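Local coordinates for protein endoribonuclease ToxN (Bacillus thuringiensis, PDB 4ATO) that cleaves RNA at adenine-rich sequences as the toxin of a type III toxin-antitoxin system and is held in check by the ToxI RNA pseudoknot, at residues P7-I12 with I98-K103; D18-A23 with E163-E168; S65-K70 with L83-I88; V139-K144 with F151-C156. One frame throughout, in Å; residues are numbered along the deposited sequence. Where two conformers were deposited one is given.

Contact 1: P7-I12 with I98-K103. With nucleotides of chain B.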
# COMPACT_ATOMS: atom_id res chain seq x y z
N PRO A 7 6.87 9.14 20.18
CA PRO A 7 7.90 10.06 20.68
C PRO A 7 7.42 11.02 21.77
O PRO A 7 6.27 11.48 21.74
CB PRO A 7 8.30 10.84 19.42
CG PRO A 7 7.08 10.80 18.56
CD PRO A 7 6.50 9.44 18.79
N LYS A 8 8.30 11.30 22.73
CA LYS A 8 8.05 12.32 23.74
C LYS A 8 9.09 13.41 23.57
O LYS A 8 10.27 13.13 23.41
CB LYS A 8 8.17 11.74 25.15
CG LYS A 8 7.05 10.79 25.54
CD LYS A 8 5.70 11.44 25.35
CE LYS A 8 4.58 10.53 25.83
NZ LYS A 8 3.24 11.11 25.51
N PHE A 9 8.63 14.67 23.61
CA PHE A 9 9.53 15.81 23.60
C PHE A 9 10.01 16.11 25.01
O PHE A 9 9.34 15.77 25.98
CB PHE A 9 8.82 17.05 23.04
CG PHE A 9 8.49 16.96 21.58
CD1 PHE A 9 9.49 16.93 20.63
CD2 PHE A 9 7.18 16.96 21.15
CE1 PHE A 9 9.18 16.86 19.28
CE2 PHE A 9 6.87 16.89 19.81
CZ PHE A 9 7.87 16.84 18.87
N HIS A 10 11.17 16.75 25.13
CA HIS A 10 11.69 17.17 26.42
C HIS A 10 12.48 18.46 26.29
O HIS A 10 13.02 18.76 25.22
CB HIS A 10 12.62 16.12 27.00
CG HIS A 10 11.97 14.79 27.25
ND1 HIS A 10 11.73 13.88 26.24
CD2 HIS A 10 11.51 14.22 28.38
CE1 HIS A 10 11.15 12.81 26.74
NE2 HIS A 10 11.00 12.99 28.04
N THR A 11 12.54 19.22 27.38
CA THR A 11 13.55 20.26 27.52
C THR A 11 14.61 19.74 28.48
O THR A 11 14.32 18.93 29.36
CB THR A 11 12.97 21.56 28.07
OG1 THR A 11 12.31 21.28 29.31
CG2 THR A 11 11.98 22.16 27.08
N ILE A 12 15.84 20.21 28.31
CA ILE A 12 16.93 19.77 29.17
C ILE A 12 17.49 20.97 29.94
O ILE A 12 17.58 22.08 29.40
CB ILE A 12 18.03 19.04 28.35
CG1 ILE A 12 17.56 17.62 27.99
CG2 ILE A 12 19.31 18.89 29.15
CD1 ILE A 12 16.66 17.53 26.82
N ILE A 98 7.53 17.71 27.90
CA ILE A 98 6.74 18.82 27.38
C ILE A 98 5.28 18.45 27.17
O ILE A 98 4.95 17.50 26.46
CB ILE A 98 7.31 19.36 26.06
CG1 ILE A 98 8.66 20.02 26.29
CG2 ILE A 98 6.35 20.36 25.43
CD1 ILE A 98 9.34 20.45 25.02
N ASP A 99 4.40 19.22 27.81
CA ASP A 99 2.96 19.07 27.67
C ASP A 99 2.52 20.02 26.56
O ASP A 99 2.43 21.23 26.77
CB ASP A 99 2.28 19.43 28.99
CG ASP A 99 0.77 19.19 28.98
OD1 ASP A 99 0.17 19.00 27.91
OD2 ASP A 99 0.17 19.21 30.07
N ILE A 100 2.24 19.47 25.38
CA ILE A 100 1.92 20.29 24.22
C ILE A 100 0.64 21.12 24.43
O ILE A 100 0.57 22.27 23.99
CB ILE A 100 1.84 19.41 22.92
CG1 ILE A 100 3.22 18.79 22.63
CG2 ILE A 100 1.31 20.22 21.74
CD1 ILE A 100 3.32 17.99 21.35
N ALA A 101 -0.33 20.54 25.12
CA ALA A 101 -1.58 21.25 25.44
C ALA A 101 -1.29 22.45 26.33
O ALA A 101 -1.85 23.54 26.14
CB ALA A 101 -2.56 20.31 26.12
N GLU A 102 -0.42 22.26 27.31
CA GLU A 102 0.02 23.34 28.18
C GLU A 102 0.74 24.43 27.38
O GLU A 102 0.40 25.61 27.48
CB GLU A 102 0.92 22.79 29.28
CG GLU A 102 1.68 23.85 30.06
CD GLU A 102 2.48 23.25 31.21
OE1 GLU A 102 2.15 22.12 31.65
OE2 GLU A 102 3.44 23.90 31.67
N LYS A 103 1.73 24.03 26.59
CA LYS A 103 2.50 24.97 25.78
C LYS A 103 1.60 25.73 24.81
O LYS A 103 1.83 26.91 24.52
CB LYS A 103 3.61 24.26 25.00
CG LYS A 103 4.76 23.77 25.87
CD LYS A 103 5.85 24.84 26.05
CE LYS A 103 6.92 24.36 27.02
NZ LYS A 103 8.29 24.87 26.71
P U B 10 -1.27 9.69 20.78
OP1 U B 10 -0.10 9.64 19.87
OP2 U B 10 -1.39 8.67 21.85
O5' U B 10 -1.40 11.14 21.42
C5' U B 10 -0.39 11.65 22.27
C4' U B 10 -0.84 12.90 22.99
O4' U B 10 0.24 13.38 23.83
C3' U B 10 -1.23 14.07 22.09
O3' U B 10 -2.22 14.87 22.74
C2' U B 10 0.08 14.85 22.02
O2' U B 10 -0.07 16.20 21.66
C1' U B 10 0.60 14.69 23.44
N1 U B 10 2.06 14.81 23.57
C2 U B 10 2.54 15.80 24.40
O2 U B 10 1.82 16.57 25.01
N3 U B 10 3.91 15.86 24.53
C4 U B 10 4.82 15.05 23.88
O4 U B 10 6.02 15.24 24.08
C5 U B 10 4.24 14.04 23.04
C6 U B 10 2.91 13.95 22.92

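Contact 2: D18-A23 with E163-E168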
# COMPACT_ATOMS: atom_id res chain seq x y z
N ASP A 18 25.38 22.78 29.87
CA ASP A 18 26.66 23.47 30.04
C ASP A 18 27.70 22.53 30.63
O ASP A 18 28.88 22.59 30.28
CB ASP A 18 26.50 24.70 30.94
CG ASP A 18 25.68 25.80 30.28
OD1 ASP A 18 25.50 25.75 29.04
OD2 ASP A 18 25.24 26.71 31.01
N TYR A 19 27.25 21.66 31.52
CA TYR A 19 28.13 20.68 32.13
C TYR A 19 28.62 19.71 31.07
O TYR A 19 29.78 19.33 31.06
CB TYR A 19 27.38 19.96 33.24
CG TYR A 19 28.02 18.67 33.71
CD1 TYR A 19 29.04 18.68 34.64
CD2 TYR A 19 27.56 17.45 33.24
CE1 TYR A 19 29.61 17.50 35.08
CE2 TYR A 19 28.12 16.27 33.67
CZ TYR A 19 29.15 16.30 34.59
OH TYR A 19 29.70 15.11 35.02
N LEU A 20 27.73 19.32 30.15
CA LEU A 20 28.16 18.43 29.07
C LEU A 20 29.11 19.14 28.09
O LEU A 20 30.14 18.58 27.71
CB LEU A 20 26.97 17.83 28.31
CG LEU A 20 26.19 16.67 28.94
CD1 LEU A 20 25.28 16.05 27.88
CD2 LEU A 20 27.09 15.60 29.55
N ARG A 21 28.79 20.38 27.71
CA ARG A 21 29.61 21.07 26.71
C ARG A 21 31.05 21.31 27.18
O ARG A 21 31.94 21.58 26.37
CB ARG A 21 28.94 22.37 26.23
CG ARG A 21 29.58 22.96 24.97
CD ARG A 21 28.63 23.86 24.17
NE ARG A 21 27.91 24.77 25.05
CZ ARG A 21 26.63 24.66 25.35
NH1 ARG A 21 25.91 23.68 24.81
NH2 ARG A 21 26.05 25.53 26.17
N GLU A 22 31.28 21.18 28.49
CA GLU A 22 32.64 21.16 29.03
C GLU A 22 33.45 20.02 28.39
O GLU A 22 34.61 20.20 28.03
CB GLU A 22 32.62 20.97 30.55
CG GLU A 22 31.92 22.08 31.32
CD GLU A 22 31.83 21.79 32.81
OE1 GLU A 22 32.12 20.65 33.22
OE2 GLU A 22 31.47 22.72 33.58
N ALA A 23 32.81 18.86 28.24
CA ALA A 23 33.50 17.68 27.71
C ALA A 23 33.48 17.62 26.18
O ALA A 23 34.38 17.03 25.58
CB ALA A 23 32.89 16.41 28.30
N GLU A 163 28.73 9.94 27.95
CA GLU A 163 28.19 8.88 28.80
C GLU A 163 28.92 8.82 30.14
O GLU A 163 28.30 8.60 31.19
CB GLU A 163 28.24 7.51 28.10
CG GLU A 163 27.11 7.32 27.10
CD GLU A 163 27.28 6.06 26.27
OE1 GLU A 163 27.91 5.11 26.76
OE2 GLU A 163 26.78 6.04 25.12
N GLU A 164 30.24 9.01 30.09
CA GLU A 164 31.03 9.11 31.31
C GLU A 164 30.55 10.27 32.16
O GLU A 164 30.40 10.14 33.37
CB GLU A 164 32.51 9.32 30.98
CG GLU A 164 33.27 8.08 30.60
CD GLU A 164 34.77 8.32 30.62
OE1 GLU A 164 35.20 9.36 31.16
OE2 GLU A 164 35.52 7.46 30.10
N LYS A 165 30.33 11.42 31.53
CA LYS A 165 29.84 12.59 32.23
C LYS A 165 28.49 12.31 32.87
O LYS A 165 28.22 12.75 33.99
CB LYS A 165 29.76 13.79 31.30
CG LYS A 165 31.12 14.40 31.00
CD LYS A 165 31.15 15.86 31.41
CE LYS A 165 32.21 16.12 32.46
NZ LYS A 165 32.42 17.60 32.66
N CYS A 166 27.63 11.58 32.17
CA CYS A 166 26.34 11.19 32.72
C CYS A 166 26.55 10.33 33.96
O CYS A 166 25.89 10.53 34.98
CB CYS A 166 25.51 10.43 31.67
SG CYS A 166 23.90 9.86 32.26
N GLN A 167 27.47 9.38 33.87
CA GLN A 167 27.80 8.50 34.99
C GLN A 167 28.28 9.33 36.18
O GLN A 167 27.83 9.14 37.31
CB GLN A 167 28.88 7.49 34.60
CG GLN A 167 28.43 6.40 33.65
CD GLN A 167 27.67 5.28 34.35
OE1 GLN A 167 27.70 5.18 35.58
NE2 GLN A 167 26.99 4.44 33.57
N GLU A 168 29.19 10.26 35.92
CA GLU A 168 29.74 11.12 36.96
C GLU A 168 28.64 11.92 37.65
O GLU A 168 28.73 12.19 38.85
CB GLU A 168 30.79 12.07 36.39
CG GLU A 168 32.05 11.37 35.89
CD GLU A 168 33.03 12.31 35.22
OE1 GLU A 168 33.12 13.48 35.65
OE2 GLU A 168 33.70 11.89 34.25

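Contact 3: S65-K70 with L83-I88. With nucleotides of chain C.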
# COMPACT_ATOMS: atom_id res chain seq x y z
N SER A 65 22.03 13.21 5.24
CA SER A 65 20.83 12.47 5.63
C SER A 65 21.14 11.41 6.69
O SER A 65 20.28 11.05 7.47
CB SER A 65 20.19 11.82 4.41
OG SER A 65 20.97 10.74 3.96
N GLN A 66 22.38 10.95 6.73
CA GLN A 66 22.76 9.91 7.68
C GLN A 66 22.66 10.35 9.14
O GLN A 66 22.50 9.51 10.01
CB GLN A 66 24.18 9.41 7.41
CG GLN A 66 24.34 8.75 6.07
CD GLN A 66 25.79 8.47 5.77
OE1 GLN A 66 26.29 7.38 6.04
NE2 GLN A 66 26.48 9.47 5.22
N VAL A 67 22.75 11.66 9.39
CA VAL A 67 22.72 12.16 10.77
C VAL A 67 21.62 13.18 11.01
O VAL A 67 21.70 13.99 11.93
CB VAL A 67 24.06 12.83 11.18
CG1 VAL A 67 25.15 11.77 11.42
CG2 VAL A 67 24.50 13.87 10.15
N SER A 68 20.58 13.15 10.20
CA SER A 68 19.48 14.08 10.42
C SER A 68 18.15 13.52 9.95
O SER A 68 18.08 12.63 9.11
CB SER A 68 19.76 15.40 9.71
OG SER A 68 20.16 15.17 8.39
N VAL A 69 17.09 14.07 10.52
CA VAL A 69 15.74 13.77 10.07
C VAL A 69 15.03 15.10 9.90
O VAL A 69 14.86 15.85 10.86
CB VAL A 69 15.00 12.88 11.09
CG1 VAL A 69 13.54 12.66 10.66
CG2 VAL A 69 15.74 11.54 11.28
N LYS A 70 14.65 15.40 8.67
CA LYS A 70 13.91 16.61 8.38
C LYS A 70 12.42 16.39 8.64
O LYS A 70 11.84 15.40 8.18
CB LYS A 70 14.18 17.04 6.95
CG LYS A 70 15.62 17.43 6.71
CD LYS A 70 15.96 17.65 5.24
CE LYS A 70 17.34 18.31 5.12
NZ LYS A 70 17.76 18.60 3.71
N LEU A 83 18.78 16.63 14.87
CA LEU A 83 20.22 16.45 14.72
C LEU A 83 20.71 15.18 15.43
O LEU A 83 21.14 15.22 16.59
CB LEU A 83 20.96 17.66 15.28
CG LEU A 83 20.47 19.00 14.73
CD1 LEU A 83 21.21 20.18 15.40
CD2 LEU A 83 20.62 19.04 13.21
N VAL A 84 20.67 14.04 14.75
CA VAL A 84 21.12 12.83 15.43
C VAL A 84 22.61 12.88 15.75
O VAL A 84 23.04 12.29 16.74
CB VAL A 84 20.64 11.50 14.75
CG1 VAL A 84 19.91 11.77 13.45
CG2 VAL A 84 21.79 10.51 14.57
N ASN A 85 23.38 13.66 14.99
CA ASN A 85 24.80 13.88 15.30
C ASN A 85 25.03 14.57 16.65
O ASN A 85 26.10 14.42 17.24
CB ASN A 85 25.50 14.69 14.20
CG ASN A 85 24.80 16.02 13.90
OD1 ASN A 85 23.57 16.08 13.80
ND2 ASN A 85 25.58 17.09 13.76
N ASN A 86 24.05 15.33 17.13
CA ASN A 86 24.18 16.00 18.43
C ASN A 86 23.36 15.36 19.56
O ASN A 86 23.08 16.01 20.55
CB ASN A 86 23.80 17.48 18.32
CG ASN A 86 24.67 18.24 17.32
OD1 ASN A 86 24.19 19.15 16.65
ND2 ASN A 86 25.94 17.89 17.24
N MET A 87 22.96 14.10 19.41
CA MET A 87 22.21 13.44 20.48
C MET A 87 23.06 13.29 21.74
O MET A 87 24.28 13.16 21.66
CB MET A 87 21.63 12.10 20.02
CG MET A 87 22.64 11.00 19.85
SD MET A 87 21.82 9.49 19.30
CE MET A 87 23.15 8.70 18.39
N ILE A 88 22.41 13.35 22.89
CA ILE A 88 23.12 13.35 24.17
C ILE A 88 22.43 12.45 25.19
O ILE A 88 21.21 12.26 25.15
CB ILE A 88 23.23 14.77 24.78
CG1 ILE A 88 21.85 15.40 24.96
CG2 ILE A 88 24.10 15.66 23.92
CD1 ILE A 88 21.88 16.69 25.75
P C C 19 18.96 3.69 5.57
OP1 C C 19 18.54 2.47 6.30
OP2 C C 19 18.84 4.99 6.26
O5' C C 19 20.43 3.51 5.00
C5' C C 19 20.74 2.46 4.09
C4' C C 19 22.23 2.40 3.81
O4' C C 19 22.62 3.57 3.02
C3' C C 19 23.12 2.40 5.04
O3' C C 19 24.26 1.58 4.80
C2' C C 19 23.55 3.87 5.15
O2' C C 19 24.76 4.08 5.85
C1' C C 19 23.66 4.26 3.69
N1 C C 19 23.51 5.71 3.43
C2 C C 19 24.64 6.41 2.97
O2 C C 19 25.69 5.78 2.82
N3 C C 19 24.57 7.74 2.71
C4 C C 19 23.42 8.38 2.88
N4 C C 19 23.38 9.69 2.61
C5 C C 19 22.24 7.70 3.34
C6 C C 19 22.33 6.38 3.60
P A C 3 28.10 26.35 9.43
OP1 A C 3 28.58 27.13 8.26
OP2 A C 3 26.65 26.04 9.53
O5' A C 3 28.95 25.02 9.59
C5' A C 3 30.38 25.06 9.63
C4' A C 3 30.96 23.73 10.01
O4' A C 3 30.72 23.48 11.42
C3' A C 3 30.37 22.52 9.30
O3' A C 3 30.95 22.29 8.03
C2' A C 3 30.62 21.38 10.30
O2' A C 3 31.95 20.91 10.20
C1' A C 3 30.47 22.10 11.64
N9 A C 3 29.11 21.96 12.20
C8 A C 3 27.98 22.68 11.88
N7 A C 3 26.91 22.34 12.57
C5 A C 3 27.37 21.34 13.41
C6 A C 3 26.72 20.57 14.39
N6 A C 3 25.43 20.69 14.69
N1 A C 3 27.46 19.65 15.06
C2 A C 3 28.76 19.52 14.75
N3 A C 3 29.48 20.19 13.85
C4 A C 3 28.72 21.10 13.21
P U C 4 30.02 22.03 6.74
OP1 U C 4 30.91 22.05 5.55
OP2 U C 4 28.89 22.99 6.80
O5' U C 4 29.49 20.55 6.98
C5' U C 4 30.35 19.44 6.80
C4' U C 4 29.56 18.17 6.58
O4' U C 4 28.76 17.90 7.77
C3' U C 4 28.58 18.19 5.41
O3' U C 4 28.51 16.88 4.85
C2' U C 4 27.25 18.54 6.10
O2' U C 4 26.10 18.13 5.39
C1' U C 4 27.40 17.79 7.41
N1 U C 4 26.59 18.32 8.52
C2 U C 4 25.54 17.53 8.95
O2 U C 4 25.26 16.49 8.40
N3 U C 4 24.83 18.02 10.01
C4 U C 4 25.07 19.20 10.69
O4 U C 4 24.34 19.50 11.64
C5 U C 4 26.19 19.96 10.21
C6 U C 4 26.90 19.49 9.17

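Contact 4: V139-K144 with F151-C156. With nucleotides of chain C.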
# COMPACT_ATOMS: atom_id res chain seq x y z
N VAL A 139 30.17 5.74 15.38
CA VAL A 139 30.96 6.71 16.12
C VAL A 139 31.78 6.01 17.20
O VAL A 139 32.92 6.38 17.47
CB VAL A 139 30.08 7.84 16.72
CG1 VAL A 139 30.83 8.61 17.82
CG2 VAL A 139 29.64 8.80 15.62
N THR A 140 31.20 4.96 17.79
CA THR A 140 31.82 4.26 18.91
C THR A 140 32.65 3.03 18.51
O THR A 140 32.99 2.21 19.36
CB THR A 140 30.76 3.78 19.94
OG1 THR A 140 29.94 2.76 19.37
CG2 THR A 140 29.89 4.93 20.42
N VAL A 141 32.96 2.87 17.23
CA VAL A 141 33.76 1.74 16.85
C VAL A 141 35.17 2.02 17.26
O VAL A 141 35.51 3.13 17.59
CB VAL A 141 33.84 1.50 15.33
CG1 VAL A 141 32.52 1.07 14.76
CG2 VAL A 141 34.41 2.70 14.62
N GLN A 142 35.98 0.98 17.24
CA GLN A 142 37.42 1.13 17.25
C GLN A 142 38.03 -0.03 16.51
O GLN A 142 37.40 -1.05 16.30
CB GLN A 142 37.96 1.24 18.66
CG GLN A 142 37.24 0.42 19.70
CD GLN A 142 37.82 0.63 21.08
OE1 GLN A 142 38.82 0.01 21.44
NE2 GLN A 142 37.21 1.51 21.85
N GLY A 143 39.27 0.13 16.08
CA GLY A 143 39.97 1.36 16.31
C GLY A 143 40.14 2.17 15.06
O GLY A 143 39.86 3.35 15.07
N LYS A 144 40.60 1.56 13.99
CA LYS A 144 40.86 2.33 12.78
C LYS A 144 39.58 2.63 12.02
O LYS A 144 38.92 1.75 11.53
CB LYS A 144 41.84 1.61 11.88
CG LYS A 144 42.07 2.33 10.57
CD LYS A 144 43.41 1.98 9.94
CE LYS A 144 43.75 0.50 10.12
NZ LYS A 144 45.21 0.23 10.06
N PHE A 151 34.25 10.77 9.06
CA PHE A 151 33.28 11.84 8.87
C PHE A 151 32.33 11.92 10.05
O PHE A 151 32.10 13.01 10.60
CB PHE A 151 32.48 11.63 7.59
CG PHE A 151 31.15 12.34 7.58
CD1 PHE A 151 31.09 13.72 7.43
CD2 PHE A 151 29.97 11.63 7.75
CE1 PHE A 151 29.87 14.38 7.42
CE2 PHE A 151 28.74 12.29 7.75
CZ PHE A 151 28.69 13.67 7.58
N LEU A 152 31.80 10.77 10.46
CA LEU A 152 30.81 10.72 11.53
C LEU A 152 31.42 11.21 12.84
O LEU A 152 30.81 12.01 13.54
CB LEU A 152 30.21 9.31 11.69
CG LEU A 152 29.28 8.88 10.55
CD1 LEU A 152 28.89 7.41 10.65
CD2 LEU A 152 28.03 9.76 10.52
N LYS A 153 32.64 10.75 13.14
CA LYS A 153 33.32 11.18 14.37
C LYS A 153 33.52 12.68 14.41
O LYS A 153 33.39 13.30 15.47
CB LYS A 153 34.67 10.47 14.54
CG LYS A 153 34.54 9.04 15.04
CD LYS A 153 35.90 8.36 15.16
CE LYS A 153 35.76 6.91 15.63
NZ LYS A 153 35.25 6.02 14.56
N GLY A 154 33.82 13.27 13.25
CA GLY A 154 34.05 14.70 13.17
C GLY A 154 32.78 15.51 13.39
O GLY A 154 32.80 16.53 14.06
N VAL A 155 31.66 15.03 12.86
CA VAL A 155 30.43 15.82 12.89
C VAL A 155 29.55 15.50 14.11
O VAL A 155 28.60 16.24 14.39
CB VAL A 155 29.61 15.63 11.58
CG1 VAL A 155 28.80 14.34 11.64
CG2 VAL A 155 28.69 16.81 11.34
N CYS A 156 29.86 14.42 14.83
CA CYS A 156 29.03 14.00 15.97
C CYS A 156 29.68 14.30 17.30
O CYS A 156 30.91 14.31 17.41
CB CYS A 156 28.75 12.50 15.93
SG CYS A 156 27.83 11.94 14.50
P U C 5 28.28 16.67 3.28
OP1 U C 5 27.99 18.00 2.71
OP2 U C 5 27.28 15.60 3.12
O5' U C 5 29.71 16.15 2.79
C5' U C 5 30.89 16.89 3.06
C4' U C 5 32.11 16.00 3.10
O4' U C 5 32.10 15.16 4.29
C3' U C 5 32.25 15.00 1.96
O3' U C 5 32.71 15.58 0.76
C2' U C 5 33.22 13.99 2.56
O2' U C 5 34.55 14.50 2.57
C1' U C 5 32.71 13.92 4.00
N1 U C 5 31.71 12.84 4.17
C2 U C 5 32.22 11.55 4.19
O2 U C 5 33.42 11.31 4.13
N3 U C 5 31.29 10.54 4.31
C4 U C 5 29.92 10.70 4.39
O4 U C 5 29.20 9.70 4.49
C5 U C 5 29.47 12.06 4.34
C6 U C 5 30.35 13.06 4.22
P U C 4 30.02 22.03 6.74
OP1 U C 4 30.91 22.05 5.55
OP2 U C 4 28.89 22.99 6.80
O5' U C 4 29.49 20.55 6.98
C5' U C 4 30.35 19.44 6.80
C4' U C 4 29.56 18.17 6.58
O4' U C 4 28.76 17.90 7.77
C3' U C 4 28.58 18.19 5.41
O3' U C 4 28.51 16.88 4.85
C2' U C 4 27.25 18.54 6.10
O2' U C 4 26.10 18.13 5.39
C1' U C 4 27.40 17.79 7.41
N1 U C 4 26.59 18.32 8.52
C2 U C 4 25.54 17.53 8.95
O2 U C 4 25.26 16.49 8.40
N3 U C 4 24.83 18.02 10.01
C4 U C 4 25.07 19.20 10.69
O4 U C 4 24.34 19.50 11.64
C5 U C 4 26.19 19.96 10.21
C6 U C 4 26.90 19.49 9.17

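Contact 1: P7-I12 with I98-K103
Phe9 O takes the backbone N-H of Ile98 at 3.3 Å, closing the contact between an inner strand of the antiparallel toxin sheet and the turn that leads from edge strand 95-97 into helix 100-106. Ile98 CD1 lies 3.8 Å from Thr11 CG2 and also meets Phe9 CB. Ile100 CD1 comes to the edge of the Phe9 ring, 4.0 Å from Phe9 CD2.

Between the two backbones sits the uracil of U10 of chain B, read by main-chain groups alone on its Watson-Crick edge. Phe9 N gives to O4 at 2.7 Å, N3 gives to Ile98 O at 2.7 Å, and Ile100 N gives to O2 at 3.0 Å. The protein's donor-acceptor-donor row complements the O4, N3-H and O2 of uracil; cytosine, with an amino group and an unprotonated N3, would not fit two of the three. Further out, Tyr118 of helix 108-139 packs on Phe9, and Met114 of that helix on Ile98. Asp99 caps helix 100-106. Its CG lies anti to the backbone N (chi1 -175°), which places OD1 by the first N-H groups of the helix, where it accepts weakly from Ala101 N and from Glu102 N, the latter at 3.4 Å.

Contact 2: D18-A23 with E163-E168
Tyr19 brings the end of its ring up to helix 159-169 with CG anti to the backbone N (chi1 164°), while Lys165 bends at its second and third torsions and lays its chain over one face of that ring. The phenol and the lysine therefore meet in three ways. Lys165 CD makes a CH-pi contact, and NZ stands 4.1 Å from the ring centroid in a cation-pi interaction. At the ring's edge, Tyr19 OH donates to the main-chain Lys165 O at 3.0 Å, which ties the phenol to the backbone of the same lysine.

The ammonium group has a second partner: Glu22 OE1 forms a salt bridge with Lys165 NZ at 3.1 Å, its side chain coming across that of the lysine. Leu20 CD2 touches Lys165 CB at 3.7 Å, and Ala23 CB touches Lys165 CD at 3.6 Å. Lys165 is thus a knob in the hole formed by Tyr19, Leu20, Glu22 and Ala23.

The two short helical segments run at 135° to each other, 10.0 Å apart at closest approach. Glu163, whose side chain leads away from helix 14-23, bonds to Tyr51 of strand 51-56 and Tyr136 of helix 108-139.

Contact 3: S65-K70 with L83-I88
Val67 and Asn85 meet through their CB atoms, 3.8 Å apart, with the two side chains roughly perpendicular at the base of the hairpin of strands 68-72 and 78-89. Ser68 and Leu83 form the antiparallel non-hydrogen-bonded pair here; a 3-10 turn at 65-66 precedes the first strand, and another at 84-85 interrupts the second. Val84 N gives a weak bond back to Val67 O at 3.0 Å.

From this crossing both side chains reach RNA chain C. Val67 CG2 lies between its own backbone N and carbonyl carbon (CG1 has chi1 -74°) and touches U4 O2 of chain C at 3.2 Å. Asn85 directs ND2 to the other carbonyl of the same base, a weak bond of 3.4 Å to U4 O4 of chain C; ND2 also bonds to Val155 O. The next residue, Asn86, presents its whole amide to the adenine of A3 of chain C: OD1 accepts from N6 at 2.8 Å, almost straight at 176°, and ND2 gives to N1 at 3.2 Å. On the other segment, Ser65 OG accepts from N4 of C19 of chain C at 3.0 Å, and Gln66 lays CG and CD against that cytosine. Ser68 OG turns instead to Asn64 O.

The hairpin base thus probably contributes to recognition of the antitoxin's bases. The two-bond grip of Asn86 matches the N6 donor and N1 acceptor of adenine; in this amide orientation, guanine, with a carbonyl and an N-H at those positions, would present the opposite pattern.

Contact 4: V139-K144 with F151-C156
Helix 147-155 folds back on the C-terminal end of the long helix 108-139, making a helix-loop-helix connection in which Val139 packs against Leu152, Lys153 and Cys156. Val139 CG2, anti to its carbonyl carbon, makes the apolar contacts: it meets Leu152 CB at 4.0 Å and Cys156 SG at 3.8 Å. Lys153 runs out straight from its helix and turns at its last torsion (chi4 74°), so that CE passes the carbonyl of Val139, 3.4 Å from its O, and NZ arrives against Val141 CG2. The ammonium group also has a weak bond to Asp138 O, one more carbonyl at the helix's end.

Phe159 of the following helix 159-169 packs on Val139, and Val67, just before strand 68-72, lies against Leu152 and Cys156. The other side of helix 147-155 faces RNA. There one face of the Phe151 ring is covered by the uracil of U5 of chain C, whose C6 lies over the centre of the ring, 3.3 Å above its plane. Val155 CG1 lies over the opposite face, and Val155 CG2 touches the sugar of U4 of chain C, 3.7 Å from O4'.

Contacts 3 and 4 share one RNA-binding surface. Their centres are about 14 Å apart, and they touch where Val67 CG1 meets Leu152 CD2 at 3.6 Å and Asn85 O meets Cys156 CB at 3.5 Å. Of the consecutive nucleotides of chain C, A3 is met by contact 3, U5 by contact 4, and U4 between them by both. Contact 1 reads a nucleotide of a different RNA chain, B, on the other side of the protein's centre from contact 4, with about 31 Å between centres. That suits a triangular assembly in which ToxI RNA connects one toxin to the next. Contact 2 packs helix on helix, joined to contact 3 by Leu20 CD1 against Ile88 CB, 3.9 Å apart.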